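Local coordinates for putative sugar binding protein (Bacteroides vulgatus ATCC 8482, PDB 3KEZ) that probably binds sugars at the bacterial outer membrane as a calcium-containing member of the SusD family of nutrient-binding proteins, at residues A[70-82]-A[435-447]. Residues are numbered along the deposited sequence; the frame is centred on the assembly and turned at random.
With PO4 (phosphate ion), chain D; EDO (1,2-ethanediol), chain H.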
ATOM      1  N   PHE A  70      -6.807  18.438   0.764  1.00 11.66           N
ATOM      2  CA  PHE A  70      -6.382  18.559   2.146  1.00 13.24           C
ATOM      3  C   PHE A  70      -7.353  19.420   2.936  1.00 14.01           C
ATOM      4  O   PHE A  70      -6.962  20.405   3.564  1.00 16.25           O
ATOM      5  CB  PHE A  70      -4.973  19.147   2.213  1.00 10.73           C
ATOM      6  CG  PHE A  70      -3.973  18.315   1.534  1.00 11.33           C
ATOM      7  CD1 PHE A  70      -3.420  17.215   2.183  1.00 12.94           C
ATOM      8  CD2 PHE A  70      -3.592  18.588   0.223  1.00 10.29           C
ATOM      9  CE1 PHE A  70      -2.490  16.441   1.550  1.00 13.74           C
ATOM     10  CE2 PHE A  70      -2.677  17.803  -0.415  1.00  5.88           C
ATOM     11  CZ  PHE A  70      -2.109  16.736   0.256  1.00  6.81           C
ATOM     12  N   ASN A  71      -8.620  19.040   2.889  1.00 13.69           N
ATOM     13  CA  ASN A  71      -9.699  19.848   3.420  1.00 13.07           C
ATOM     14  C   ASN A  71     -10.176  19.396   4.790  1.00 14.15           C
ATOM     15  O   ASN A  71     -11.194  19.892   5.261  1.00 16.32           O
ATOM     16  CB  ASN A  71     -10.892  19.798   2.443  1.00 12.65           C
ATOM     17  CG  ASN A  71     -11.853  20.929   2.642  1.00 16.19           C
ATOM     18  OD1 ASN A  71     -11.436  22.064   2.827  1.00 18.22           O
ATOM     19  ND2 ASN A  71     -13.160  20.633   2.589  1.00 12.99           N
ATOM     20  N   PHE A  72      -9.513  18.444   5.437  1.00 13.92           N
ATOM     21  CA  PHE A  72     -10.005  17.976   6.748  1.00 15.84           C
ATOM     22  C   PHE A  72      -9.518  18.837   7.907  1.00 16.18           C
ATOM     23  O   PHE A  72      -8.432  19.454   7.845  1.00 17.69           O
ATOM     24  CB  PHE A  72      -9.642  16.512   7.036  1.00 16.15           C
ATOM     25  CG  PHE A  72     -10.372  15.500   6.165  1.00 15.72           C
ATOM     26  CD1 PHE A  72     -11.743  15.386   6.204  1.00 17.94           C
ATOM     27  CD2 PHE A  72      -9.662  14.655   5.338  1.00 17.67           C
ATOM     28  CE1 PHE A  72     -12.409  14.444   5.419  1.00 20.98           C
ATOM     29  CE2 PHE A  72     -10.318  13.722   4.563  1.00 12.93           C
ATOM     30  CZ  PHE A  72     -11.692  13.616   4.604  1.00 14.23           C
ATOM     31  N   THR A  73     -10.338  18.876   8.953  1.00 14.25           N
ATOM     32  CA  THR A  73     -10.034  19.580  10.196  0.60 13.43           C
ATOM     33  C   THR A  73     -10.070  18.575  11.325  1.00 13.10           C
ATOM     34  O   THR A  73     -10.549  17.451  11.153  1.00 12.43           O
ATOM     35  CB  THR A  73     -11.100  20.643  10.605  0.60 13.21           C
ATOM     36  OG1 THR A  73     -12.270  19.978  11.089  0.60  3.67           O
ATOM     37  CG2 THR A  73     -11.466  21.590   9.461  0.60 14.90           C
ATOM     38  N   LYS A  74      -9.617  18.985  12.509  1.00 14.92           N
ATOM     39  CA  LYS A  74      -9.749  18.077  13.665  1.00 19.22           C
ATOM     40  C   LYS A  74     -11.215  17.732  13.957  1.00 19.71           C
ATOM     41  O   LYS A  74     -11.523  16.716  14.573  1.00 19.21           O
ATOM     42  CB  LYS A  74      -9.050  18.643  14.906  1.00 21.54           C
ATOM     43  CG  LYS A  74      -9.848  19.590  15.775  1.00 27.29           C
ATOM     44  CD  LYS A  74      -9.925  20.973  15.232  1.00 30.57           C
ATOM     45  CE  LYS A  74     -10.468  21.919  16.281  1.00 34.55           C
ATOM     46  NZ  LYS A  74      -9.444  22.088  17.326  1.00 42.35           N
ATOM     47  N   ASP A  75     -12.131  18.588  13.550  1.00 19.25           N
ATOM     48  CA  ASP A  75     -13.508  18.336  13.888  1.00 20.59           C
ATOM     49  C   ASP A  75     -14.174  17.438  12.855  1.00 21.97           C
ATOM     50  O   ASP A  75     -15.149  16.776  13.172  1.00 24.13           O
ATOM     51  CB  ASP A  75     -14.259  19.650  14.099  1.00 22.98           C
ATOM     52  CG  ASP A  75     -13.814  20.375  15.381  1.00 24.28           C
ATOM     53  OD1 ASP A  75     -13.748  19.743  16.455  1.00 32.09           O
ATOM     54  OD2 ASP A  75     -13.505  21.571  15.315  1.00 32.59           O
ATOM     55  N   ASN A  76     -13.660  17.366  11.628  1.00 21.61           N
ATOM     56  CA  ASN A  76     -14.358  16.551  10.626  1.00 19.45           C
ATOM     57  C   ASN A  76     -13.544  15.457   9.975  1.00 17.75           C
ATOM     58  O   ASN A  76     -14.017  14.771   9.071  1.00 18.41           O
ATOM     59  CB  ASN A  76     -14.985  17.438   9.573  1.00 20.66           C
ATOM     60  CG  ASN A  76     -13.977  18.085   8.703  1.00 17.60           C
ATOM     61  OD1 ASN A  76     -12.825  17.663   8.637  1.00 18.68           O
ATOM     62  ND2 ASN A  76     -14.395  19.135   8.015  1.00 22.44           N
ATOM     63  N   GLY A  77     -12.324  15.272  10.437  1.00 18.28           N
ATOM     64  CA  GLY A  77     -11.452  14.286   9.846  1.00 17.53           C
ATOM     65  C   GLY A  77     -12.008  12.888   9.971  1.00 16.59           C
ATOM     66  O   GLY A  77     -12.727  12.589  10.936  1.00 18.23           O
ATOM     67  N   PRO A  78     -11.656  12.002   9.018  1.00 14.42           N
ATOM     68  CA  PRO A  78     -12.179  10.641   9.058  1.00 14.47           C
ATOM     69  C   PRO A  78     -11.667   9.841  10.248  1.00 12.64           C
ATOM     70  O   PRO A  78     -10.559  10.104  10.750  1.00 11.82           O
ATOM     71  CB  PRO A  78     -11.622  10.017   7.777  1.00 16.38           C
ATOM     72  CG  PRO A  78     -10.376  10.711   7.550  1.00 14.12           C
ATOM     73  CD  PRO A  78     -10.612  12.145   7.986  1.00 15.17           C
ATOM     74  N   SER A  79     -12.447   8.856  10.678  1.00 12.57           N
ATOM     75  CA  SER A  79     -12.014   7.955  11.749  1.00 11.86           C
ATOM     76  C   SER A  79     -11.733   6.514  11.337  1.00 12.16           C
ATOM     77  O   SER A  79     -11.189   5.771  12.134  1.00 11.44           O
ATOM     78  CB  SER A  79     -13.034   7.936  12.895  1.00 14.13           C
ATOM     79  OG  SER A  79     -14.262   7.415  12.443  1.00 11.80           O
ATOM     80  N   SER A  80     -12.095   6.121  10.113  1.00 12.65           N
ATOM     81  CA  SER A  80     -12.025   4.732   9.654  1.00 11.86           C
ATOM     82  C   SER A  80     -10.605   4.163   9.605  1.00 12.50           C
ATOM     83  O   SER A  80     -10.406   3.016   9.925  1.00 10.52           O
ATOM     84  CB  SER A  80     -12.625   4.617   8.251  1.00 14.64           C
ATOM     85  OG  SER A  80     -12.207   5.733   7.430  1.00 11.92           O
ATOM     86  N   HIS A  81      -9.644   4.973   9.162  1.00  9.99           N
ATOM     87  CA  HIS A  81      -8.272   4.518   9.060  1.00 13.97           C
ATOM     88  C   HIS A  81      -7.846   4.063  10.442  1.00 13.45           C
ATOM     89  O   HIS A  81      -7.328   2.977  10.597  1.00 12.17           O
ATOM     90  CB  HIS A  81      -7.330   5.624   8.574  1.00 12.76           C
ATOM     91  CG  HIS A  81      -7.831   6.383   7.376  1.00  8.68           C
ATOM     92  ND1 HIS A  81      -8.844   7.329   7.444  1.00 13.39           N
ATOM     93  CD2 HIS A  81      -7.423   6.362   6.087  1.00  7.38           C
ATOM     94  CE1 HIS A  81      -9.039   7.840   6.242  1.00 12.45           C
ATOM     95  NE2 HIS A  81      -8.187   7.271   5.401  1.00  9.67           N
ATOM     96  N   TRP A  82      -8.066   4.930  11.424  1.00 12.54           N
ATOM     97  CA  TRP A  82      -7.713   4.655  12.812  1.00 12.53           C
ATOM     98  C   TRP A  82      -8.404   3.394  13.390  1.00 11.57           C
ATOM     99  O   TRP A  82      -7.727   2.435  13.855  1.00  9.99           O
ATOM    100  CB  TRP A  82      -8.059   5.922  13.613  1.00 12.50           C
ATOM    101  CG  TRP A  82      -7.618   5.916  15.029  1.00 11.67           C
ATOM    102  CD1 TRP A  82      -8.320   5.476  16.096  1.00 13.23           C
ATOM    103  CD2 TRP A  82      -6.359   6.405  15.536  1.00 11.44           C
ATOM    104  NE1 TRP A  82      -7.583   5.653  17.254  1.00 11.01           N
ATOM    105  CE2 TRP A  82      -6.372   6.215  16.930  1.00 15.06           C
ATOM    106  CE3 TRP A  82      -5.212   6.946  14.936  1.00 15.48           C
ATOM    107  CZ2 TRP A  82      -5.281   6.582  17.754  1.00 16.76           C
ATOM    108  CZ3 TRP A  82      -4.144   7.325  15.753  1.00 16.84           C
ATOM    109  CH2 TRP A  82      -4.191   7.130  17.148  1.00 15.48           C
ATOM    110  N   PHE A 435       4.549  20.239   5.624  1.00 10.33           N
ATOM    111  CA  PHE A 435       3.134  20.606   5.460  1.00 12.46           C
ATOM    112  C   PHE A 435       2.329  19.767   6.462  1.00 10.81           C
ATOM    113  O   PHE A 435       2.379  18.538   6.425  1.00  9.35           O
ATOM    114  CB  PHE A 435       2.713  20.307   4.029  1.00 14.25           C
ATOM    115  CG  PHE A 435       1.268  20.555   3.717  1.00  9.80           C
ATOM    116  CD1 PHE A 435       0.603  21.676   4.187  1.00 10.44           C
ATOM    117  CD2 PHE A 435       0.599  19.673   2.876  1.00 13.36           C
ATOM    118  CE1 PHE A 435      -0.731  21.898   3.839  1.00 11.05           C
ATOM    119  CE2 PHE A 435      -0.720  19.887   2.520  1.00 16.75           C
ATOM    120  CZ  PHE A 435      -1.379  21.006   2.987  1.00 12.24           C
ATOM    121  N   HIS A 436       1.595  20.427   7.350  1.00  7.80           N
ATOM    122  CA  HIS A 436       0.992  19.727   8.481  1.00 10.95           C
ATOM    123  C   HIS A 436      -0.134  18.844   8.054  1.00 12.97           C
ATOM    124  O   HIS A 436      -0.463  17.886   8.755  1.00 16.02           O
ATOM    125  CB  HIS A 436       0.554  20.687   9.563  1.00 10.64           C
ATOM    126  CG  HIS A 436      -0.726  21.422   9.272  1.00 13.71           C
ATOM    127  ND1 HIS A 436      -0.782  22.506   8.422  1.00 13.62           N
ATOM    128  CD2 HIS A 436      -1.980  21.271   9.771  1.00 16.17           C
ATOM    129  CE1 HIS A 436      -2.018  22.984   8.396  1.00 21.37           C
ATOM    130  NE2 HIS A 436      -2.768  22.253   9.204  1.00 14.11           N
ATOM    131  N   LYS A 437      -0.678  19.091   6.864  1.00 11.41           N
ATOM    132  CA  LYS A 437      -1.829  18.323   6.402  1.00 11.32           C
ATOM    133  C   LYS A 437      -1.453  17.094   5.597  1.00 11.71           C
ATOM    134  O   LYS A 437      -2.341  16.384   5.167  1.00  8.84           O
ATOM    135  CB  LYS A 437      -2.833  19.194   5.641  1.00  9.63           C
ATOM    136  CG  LYS A 437      -3.300  20.363   6.470  1.00 10.11           C
ATOM    137  CD  LYS A 437      -4.535  21.103   5.919  1.00 20.85           C
ATOM    138  CE  LYS A 437      -5.833  20.562   6.561  1.00 27.30           C
ATOM    139  NZ  LYS A 437      -7.078  21.280   6.106  1.00 29.45           N
ATOM    140  N   ILE A 438      -0.160  16.786   5.432  1.00 14.07           N
ATOM    141  CA  ILE A 438       0.192  15.485   4.871  1.00 12.20           C
ATOM    142  C   ILE A 438      -0.155  14.362   5.862  1.00 13.78           C
ATOM    143  O   ILE A 438      -0.181  13.184   5.483  1.00 10.21           O
ATOM    144  CB  ILE A 438       1.690  15.295   4.471  1.00 14.21           C
ATOM    145  CG1 ILE A 438       2.591  15.668   5.646  1.00 22.04           C
ATOM    146  CG2 ILE A 438       2.013  15.971   3.149  1.00 14.54           C
ATOM    147  CD1 ILE A 438       3.879  14.939   5.648  1.00 24.89           C
ATOM    148  N   LEU A 439      -0.384  14.739   7.131  1.00 12.45           N
ATOM    149  CA  LEU A 439      -0.900  13.840   8.171  1.00 12.11           C
ATOM    150  C   LEU A 439      -2.400  14.059   8.377  1.00 12.76           C
ATOM    151  O   LEU A 439      -2.843  15.199   8.488  1.00 11.03           O
ATOM    152  CB  LEU A 439      -0.205  14.099   9.524  1.00  9.39           C
ATOM    153  CG  LEU A 439       1.311  14.172   9.460  1.00 11.85           C
ATOM    154  CD1 LEU A 439       1.910  14.380  10.842  1.00  3.85           C
ATOM    155  CD2 LEU A 439       1.917  12.904   8.763  1.00  6.53           C
ATOM    156  N   LEU A 440      -3.185  12.977   8.438  1.00 11.89           N
ATOM    157  CA  LEU A 440      -4.574  13.127   8.896  1.00 11.99           C
ATOM    158  C   LEU A 440      -4.532  13.582  10.362  1.00 13.40           C
ATOM    159  O   LEU A 440      -3.613  13.220  11.123  1.00 13.79           O
ATOM    160  CB  LEU A 440      -5.419  11.830   8.745  1.00 11.00           C
ATOM    161  CG  LEU A 440      -5.846  11.347   7.344  1.00 15.67           C
ATOM    162  CD1 LEU A 440      -6.676  10.056   7.399  1.00 13.27           C
ATOM    163  CD2 LEU A 440      -6.625  12.405   6.580  1.00 19.72           C
ATOM    164  N   PRO A 441      -5.509  14.413  10.756  1.00 11.88           N
ATOM    165  CA  PRO A 441      -5.575  14.711  12.166  1.00 11.70           C
ATOM    166  C   PRO A 441      -6.029  13.483  12.957  1.00 10.76           C
ATOM    167  O   PRO A 441      -6.682  12.568  12.393  1.00 11.09           O
ATOM    168  CB  PRO A 441      -6.601  15.843  12.234  1.00 11.80           C
ATOM    169  CG  PRO A 441      -7.531  15.583  11.038  1.00 11.88           C
ATOM    170  CD  PRO A 441      -6.707  14.872  10.005  1.00 11.18           C
ATOM    171  N   ILE A 442      -5.698  13.442  14.245  1.00 11.49           N
ATOM    172  CA  ILE A 442      -6.179  12.352  15.116  1.00 10.32           C
ATOM    173  C   ILE A 442      -7.700  12.469  15.152  1.00 11.96           C
ATOM    174  O   ILE A 442      -8.216  13.580  15.260  1.00 11.52           O
ATOM    175  CB  ILE A 442      -5.554  12.392  16.525  1.00  9.18           C
ATOM    176  CG1 ILE A 442      -4.026  12.288  16.473  1.00 10.51           C
ATOM    177  CG2 ILE A 442      -6.081  11.231  17.373  1.00  9.64           C
ATOM    178  CD1 ILE A 442      -3.460  11.008  15.783  1.00  4.25           C
ATOM    179  N   PRO A 443      -8.440  11.340  14.985  1.00 11.30           N
ATOM    180  CA  PRO A 443      -9.886  11.523  14.923  1.00 13.79           C
ATOM    181  C   PRO A 443     -10.482  12.023  16.228  1.00 13.16           C
ATOM    182  O   PRO A 443     -10.051  11.607  17.310  1.00 17.13           O
ATOM    183  CB  PRO A 443     -10.428  10.127  14.626  1.00 13.77           C
ATOM    184  CG  PRO A 443      -9.254   9.300  14.223  1.00 13.26           C
ATOM    185  CD  PRO A 443      -8.013  10.048  14.417  1.00 14.03           C
ATOM    186  N   LYS A 444     -11.483  12.881  16.113  1.00 13.74           N
ATOM    187  CA  LYS A 444     -12.136  13.497  17.283  1.00 13.87           C
ATOM    188  C   LYS A 444     -12.580  12.476  18.315  1.00 15.78           C
ATOM    189  O   LYS A 444     -12.474  12.724  19.530  1.00 17.87           O
ATOM    190  CB  LYS A 444     -13.341  14.358  16.856  1.00 15.15           C
ATOM    191  CG  LYS A 444     -13.936  15.229  17.983  1.00 12.99           C
ATOM    192  CD  LYS A 444     -14.914  16.274  17.442  1.00 23.81           C
ATOM    193  CE  LYS A 444     -15.310  17.277  18.535  1.00 28.02           C
ATOM    194  NZ  LYS A 444     -15.645  16.567  19.806  1.00 27.54           N
ATOM    195  N   LYS A 445     -13.080  11.341  17.840  1.00 14.09           N
ATOM    196  CA  LYS A 445     -13.619  10.340  18.758  1.00 18.34           C
ATOM    197  C   LYS A 445     -12.512   9.838  19.669  1.00 17.03           C
ATOM    198  O   LYS A 445     -12.732   9.637  20.870  1.00 18.20           O
ATOM    199  CB  LYS A 445     -14.311   9.196  18.011  1.00 21.42           C
ATOM    200  CG  LYS A 445     -13.421   8.067  17.544  1.00 27.82           C
ATOM    201  CD  LYS A 445     -14.082   7.199  16.452  1.00 37.87           C
ATOM    202  CE  LYS A 445     -15.283   6.424  16.954  1.00 40.94           C
ATOM    203  NZ  LYS A 445     -16.025   5.789  15.822  1.00 48.00           N
ATOM    204  N   GLU A 446     -11.303   9.725  19.119  1.00 15.60           N
ATOM    205  CA  GLU A 446     -10.141   9.319  19.899  1.00 15.09           C
ATOM    206  C   GLU A 446      -9.710  10.414  20.839  1.00 15.06           C
ATOM    207  O   GLU A 446      -9.452  10.135  22.013  1.00 12.12           O
ATOM    208  CB  GLU A 446      -8.967   8.911  18.998  1.00 15.30           C
ATOM    209  CG  GLU A 446      -7.736   8.447  19.776  1.00 14.60           C
ATOM    210  CD  GLU A 446      -7.929   7.115  20.475  1.00 20.44           C
ATOM    211  OE1 GLU A 446      -8.843   6.367  20.060  1.00 18.04           O
ATOM    212  OE2 GLU A 446      -7.161   6.823  21.425  1.00 22.03           O
HETATM  213  N   MSE A 447      -9.670  11.659  20.345  1.00 14.78           N
HETATM  214  CA  MSE A 447      -9.311  12.810  21.194  1.00 15.70           C
HETATM  215  C   MSE A 447     -10.288  12.962  22.351  1.00 19.49           C
HETATM  216  O   MSE A 447      -9.882  13.280  23.474  1.00 20.56           O
HETATM  217  CB  MSE A 447      -9.267  14.119  20.385  1.00 17.44           C
HETATM  218  CG  MSE A 447      -8.183  14.162  19.311  1.00 13.35           C
HETATM  219 SE   MSE A 447      -6.368  14.156  19.949  0.75 10.55          SE
HETATM  220  CE  MSE A 447      -6.484  15.655  21.196  1.00  9.86           C
TER
HETATM  221  P   PO4 D   1       2.398  24.363   7.351  1.00 39.28           P
HETATM  222  O1  PO4 D   1       2.576  24.664   8.806  1.00 38.03           O
HETATM  223  O2  PO4 D   1       1.789  25.505   6.585  1.00 43.07           O
HETATM  224  O3  PO4 D   1       3.763  24.087   6.735  1.00 44.72           O
HETATM  225  O4  PO4 D   1       1.476  23.178   7.275  1.00 24.95           O
HETATM  226  C1  EDO H  14      -5.519   3.415  20.521  1.00 40.75           C
HETATM  227  O1  EDO H  14      -6.183   4.040  21.618  1.00 43.08           O
HETATM  228  C2  EDO H  14      -6.395   2.246  20.117  1.00 44.88           C
HETATM  229  O2  EDO H  14      -7.616   2.746  19.564  1.00 44.64           O
HETATM  230  O   HOH W   1      -9.939  15.664  16.184  1.00 16.84           O
HETATM  231  O   HOH W   2     -12.922  13.520  13.682  1.00 16.63           O
HETATM  232  O   HOH W   3      -9.201  12.513  11.056  1.00 24.56           O
HETATM  233  O   HOH W   4     -14.482   4.953  13.029  1.00 17.92           O
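Over the centre of one face of Phe-70 stands the edge of Phe-435, its CE2 3.7 Å from Phe-70 CG; with the planes at 75° this is a T-shaped stack. At the Phe-70 edge lies the carbonyl O of Lys-437. Pro-78 CD lies over the centre of one Phe-72 face, Asn-76 OD1 in plane at its edge, and Leu-440 CD2 meets Phe-72 CD2. His-81 offers a face to Leu-440, whose CD1 sits 3.5 Å from the ring centroid in a CH-pi contact, with Pro-78 CB in plane at the imidazole edge. Pro-443 CD lies 3.9 Å above the Trp-82 ring plane, toward the rim, while its CG touches Trp-82 CB; a compact, apolar, puckered ring packs well on the broad indole. With CG anti to the backbone N (chi1 -173°), the indole extends between Ile-442 CD1 at CZ3 and Glu-446, whose OE1 accepts a weak hydrogen bond from NE1 at 3.2 Å. Were Trp-82 an alanine, a gap is likely to open beside Pro-443 and Ile-442, and Glu-446 OE1 would lose this donor. Lys-437, long enough to span the loops, bends at chi3 (94°) to bring NZ 2.7 Å from Phe-70 O and 2.9 Å from Phe-72 O, tying down the chain after the Schellman motif at Phe-70. The whole joins the start of helix 80-96 to helix 444-449, with Pro-443 at its N-cap position, in the helix-rich SusD fold.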